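Local coordinates for protein 8-amino-8-demethylriboflavin N,N-dimethyltransferase (Streptomyces davawensis, PDB 4D7K) that transfers two methyl groups from S-adenosyl-L-methionine to the amino group of 8-amino-8-demethyl-D-riboflavin, completing the biosynthesis of the antibiotic roseoflavin, at residues V113-V124 with D299-E307. Sequence-based numbering, arbitrary orientation.
Sequences VLAAYGDLVESV and DLDMLVLVE
Val304 lies over one face of the Tyr117 ring: its CG1 is 3.7 Å from the ring centroid and 17° off the normal, which meets the criterion for a CH-pi contact. The same methyl touches Ala116 CB at 3.6 Å, so one valine branch is shared by two consecutive helical residues. At the ring's edge come Leu300 CD2, 3.9 Å from Tyr117 CD2, and the carboxylate of Asp301, turned 80° from the ring plane. Tyr117 OH donates a hydrogen bond to Asp301 OD1; the modelled length is unusually short, and its exact value is doubtful at 2.2 Å resolution. Ringed by Leu300, Asp301, Val304 and Leu305, Tyr117 is a knob in a hole of helix 293-305. Past the break at Asp119, at the start of helix 120-126, Leu120 CD1 meets Leu303 CD2 at 3.6 Å and Val304 CG2 at 3.9 Å. Ser123 OG brushes Leu303 CD2, but its hydrogen bond goes to Val128 O.

The second subunit adds an outer layer: its Lys25 forms a salt bridge with Asp301 OD1, which would help to keep the carboxylate ionised, and its Phe28 ring meets Tyr117. Within the chain, Phe131 packs on Ala116. Helices 113-118 and 299-305 cross at 101°, their axes 9.4 Å apart. This near-perpendicular helix packing forms part of the dimer interface of a class I-like O-methyltransferase homodimer, away from the predicted S-adenosylmethionine site.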
loop_
_atom_site.group_PDB
_atom_site.type_symbol
_atom_site.label_atom_id
_atom_site.label_comp_id
_atom_site.label_asym_id
_atom_site.label_seq_id
_atom_site.Cartn_x
_atom_site.Cartn_y
_atom_site.Cartn_z
ATOM N N VAL A 113 10.453 -0.622 9.740
ATOM C CA VAL A 113 10.454 0.206 8.536
ATOM C C VAL A 113 9.082 0.830 8.305
ATOM O O VAL A 113 8.967 2.011 7.966
ATOM C CB VAL A 113 10.860 -0.615 7.291
ATOM C CG1 VAL A 113 10.860 0.257 6.043
ATOM C CG2 VAL A 113 12.224 -1.258 7.504
ATOM N N LEU A 114 8.041 0.030 8.492
ATOM C CA LEU A 114 6.673 0.501 8.334
ATOM C C LEU A 114 6.364 1.625 9.323
ATOM O O LEU A 114 5.671 2.586 8.991
ATOM C CB LEU A 114 5.697 -0.657 8.523
ATOM C CG LEU A 114 4.321 -0.553 7.874
ATOM C CD1 LEU A 114 4.437 -0.580 6.354
ATOM C CD2 LEU A 114 3.449 -1.688 8.371
ATOM N N ALA A 115 6.891 1.497 10.537
ATOM C CA ALA A 115 6.691 2.504 11.575
ATOM C C ALA A 115 7.335 3.840 11.207
ATOM O O ALA A 115 6.894 4.895 11.660
ATOM C CB ALA A 115 7.236 2.008 12.894
ATOM N N ALA A 116 8.380 3.785 10.386
ATOM C CA ALA A 116 9.054 4.994 9.927
ATOM C C ALA A 116 8.192 5.754 8.925
ATOM O O ALA A 116 8.035 6.972 9.029
ATOM C CB ALA A 116 10.400 4.648 9.315
ATOM N N TYR A 117 7.632 5.035 7.954
ATOM C CA TYR A 117 6.730 5.644 6.980
ATOM C C TYR A 117 5.477 6.210 7.657
ATOM O O TYR A 117 4.838 7.122 7.134
ATOM C CB TYR A 117 6.354 4.630 5.891
ATOM C CG TYR A 117 7.471 4.412 4.893
ATOM C CD1 TYR A 117 8.552 3.595 5.200
ATOM C CD2 TYR A 117 7.459 5.046 3.659
ATOM C CE1 TYR A 117 9.584 3.410 4.303
ATOM C CE2 TYR A 117 8.483 4.865 2.754
ATOM C CZ TYR A 117 9.543 4.045 3.082
ATOM O OH TYR A 117 10.568 3.863 2.185
ATOM N N GLY A 118 5.141 5.680 8.829
ATOM C CA GLY A 118 4.037 6.206 9.609
ATOM C C GLY A 118 4.371 7.536 10.260
ATOM O O GLY A 118 3.511 8.412 10.379
ATOM N N ASP A 119 5.628 7.690 10.673
ATOM C CA ASP A 119 6.093 8.913 11.330
ATOM C C ASP A 119 6.471 10.008 10.334
ATOM O O ASP A 119 7.232 10.922 10.659
ATOM C CB ASP A 119 7.291 8.609 12.228
ATOM C CG ASP A 119 6.961 8.731 13.699
ATOM O OD1 ASP A 119 5.995 9.450 14.037
ATOM O OD2 ASP A 119 7.673 8.113 14.518
ATOM N N LEU A 120 5.926 9.911 9.126
ATOM C CA LEU A 120 6.223 10.858 8.057
ATOM C C LEU A 120 5.792 12.276 8.425
ATOM O O LEU A 120 6.416 13.254 8.011
ATOM C CB LEU A 120 5.539 10.408 6.767
ATOM C CG LEU A 120 5.703 11.284 5.528
ATOM C CD1 LEU A 120 7.161 11.358 5.132
ATOM C CD2 LEU A 120 4.858 10.735 4.393
ATOM N N VAL A 121 4.731 12.380 9.219
ATOM C CA VAL A 121 4.215 13.678 9.649
ATOM C C VAL A 121 5.171 14.377 10.610
ATOM O O VAL A 121 5.473 15.561 10.447
ATOM C CB VAL A 121 2.837 13.536 10.325
ATOM C CG1 VAL A 121 2.405 14.859 10.932
ATOM C CG2 VAL A 121 1.798 13.048 9.329
ATOM N N GLU A 122 5.648 13.648 11.614
ATOM C CA GLU A 122 6.565 14.234 12.587
ATOM C C GLU A 122 7.894 14.588 11.926
ATOM O O GLU A 122 8.522 15.585 12.280
ATOM C CB GLU A 122 6.785 13.287 13.769
ATOM C CG GLU A 122 5.732 13.403 14.863
ATOM C CD GLU A 122 5.673 14.798 15.473
ATOM O OE1 GLU A 122 6.407 15.057 16.452
ATOM O OE2 GLU A 122 4.893 15.638 14.973
ATOM N N SER A 123 8.312 13.777 10.959
ATOM C CA SER A 123 9.529 14.054 10.198
ATOM C C SER A 123 9.426 15.372 9.423
ATOM O O SER A 123 10.351 16.187 9.440
ATOM C CB SER A 123 9.828 12.901 9.237
ATOM O OG SER A 123 10.953 13.192 8.424
ATOM N N VAL A 124 8.302 15.576 8.742
ATOM C CA VAL A 124 8.063 16.826 8.024
ATOM C C VAL A 124 8.003 17.991 9.010
ATOM O O VAL A 124 8.519 19.079 8.738
ATOM C CB VAL A 124 6.760 16.766 7.192
ATOM C CG1 VAL A 124 6.420 18.128 6.625
ATOM C CG2 VAL A 124 6.894 15.745 6.071
ATOM N N ASP A 299 10.948 10.038 -3.797
ATOM C CA ASP A 299 11.745 10.861 -2.890
ATOM C C ASP A 299 11.256 10.691 -1.453
ATOM O O ASP A 299 11.941 11.079 -0.504
ATOM C CB ASP A 299 11.698 12.337 -3.292
ATOM C CG ASP A 299 12.729 13.181 -2.538
ATOM O OD1 ASP A 299 13.792 12.640 -2.169
ATOM O OD2 ASP A 299 12.482 14.383 -2.314
ATOM N N LEU A 300 10.064 10.120 -1.309
ATOM C CA LEU A 300 9.508 9.758 -0.009
ATOM C C LEU A 300 10.460 8.855 0.768
ATOM O O LEU A 300 10.670 9.047 1.968
ATOM C CB LEU A 300 8.166 9.051 -0.181
ATOM C CG LEU A 300 7.388 8.852 1.112
ATOM C CD1 LEU A 300 6.709 10.156 1.481
ATOM C CD2 LEU A 300 6.389 7.714 0.991
ATOM N N ASP A 301 11.019 7.866 0.073
ATOM C CA ASP A 301 11.987 6.937 0.654
ATOM C C ASP A 301 13.168 7.673 1.278
ATOM O O ASP A 301 13.587 7.362 2.390
ATOM C CB ASP A 301 12.493 5.959 -0.409
ATOM C CG ASP A 301 11.428 4.971 -0.853
ATOM O OD1 ASP A 301 10.496 4.687 -0.070
ATOM O OD2 ASP A 301 11.526 4.468 -1.992
ATOM N N MET A 302 13.696 8.649 0.549
ATOM C CA MET A 302 14.802 9.464 1.035
ATOM C C MET A 302 14.389 10.240 2.274
ATOM O O MET A 302 15.166 10.393 3.208
ATOM C CB MET A 302 15.271 10.427 -0.055
ATOM C CG MET A 302 15.603 9.747 -1.367
ATOM S SD MET A 302 17.303 9.167 -1.396
ATOM C CE MET A 302 18.156 10.747 -1.433
ATOM N N LEU A 303 13.151 10.720 2.271
ATOM C CA LEU A 303 12.628 11.525 3.368
ATOM C C LEU A 303 12.428 10.690 4.630
ATOM O O LEU A 303 12.645 11.164 5.742
ATOM C CB LEU A 303 11.308 12.173 2.946
ATOM C CG LEU A 303 10.888 13.486 3.601
ATOM C CD1 LEU A 303 9.969 14.237 2.663
ATOM C CD2 LEU A 303 10.187 13.223 4.918
ATOM N N VAL A 304 12.006 9.445 4.444
ATOM C CA VAL A 304 11.694 8.565 5.560
ATOM C C VAL A 304 12.946 7.895 6.130
ATOM O O VAL A 304 13.124 7.829 7.346
ATOM C CB VAL A 304 10.682 7.476 5.134
ATOM C CG1 VAL A 304 10.554 6.410 6.203
ATOM C CG2 VAL A 304 9.323 8.099 4.824
ATOM N N LEU A 305 13.820 7.423 5.246
ATOM C CA LEU A 305 14.903 6.533 5.655
ATOM C C LEU A 305 16.205 7.251 5.974
ATOM O O LEU A 305 16.779 7.048 7.039
ATOM C CB LEU A 305 15.162 5.484 4.571
ATOM C CG LEU A 305 14.037 4.480 4.311
ATOM C CD1 LEU A 305 14.372 3.604 3.117
ATOM C CD2 LEU A 305 13.778 3.631 5.548
ATOM N N VAL A 306 16.674 8.084 5.051
ATOM C CA VAL A 306 17.996 8.682 5.194
ATOM C C VAL A 306 17.970 10.202 5.331
ATOM O O VAL A 306 16.924 10.837 5.206
ATOM C CB VAL A 306 18.890 8.311 4.008
ATOM C CG1 VAL A 306 19.073 6.804 3.950
ATOM C CG2 VAL A 306 18.285 8.826 2.722
ATOM N N GLU A 307 19.139 10.776 5.593
ATOM C CA GLU A 307 19.261 12.210 5.821
ATOM C C GLU A 307 19.651 12.943 4.537
ATOM O O GLU A 307 19.438 14.150 4.406
ATOM C CB GLU A 307 20.282 12.476 6.932
ATOM C CG GLU A 307 20.235 13.878 7.516
ATOM C CD GLU A 307 21.228 14.813 6.861
ATOM O OE1 GLU A 307 22.042 14.337 6.042
ATOM O OE2 GLU A 307 21.198 16.025 7.168
#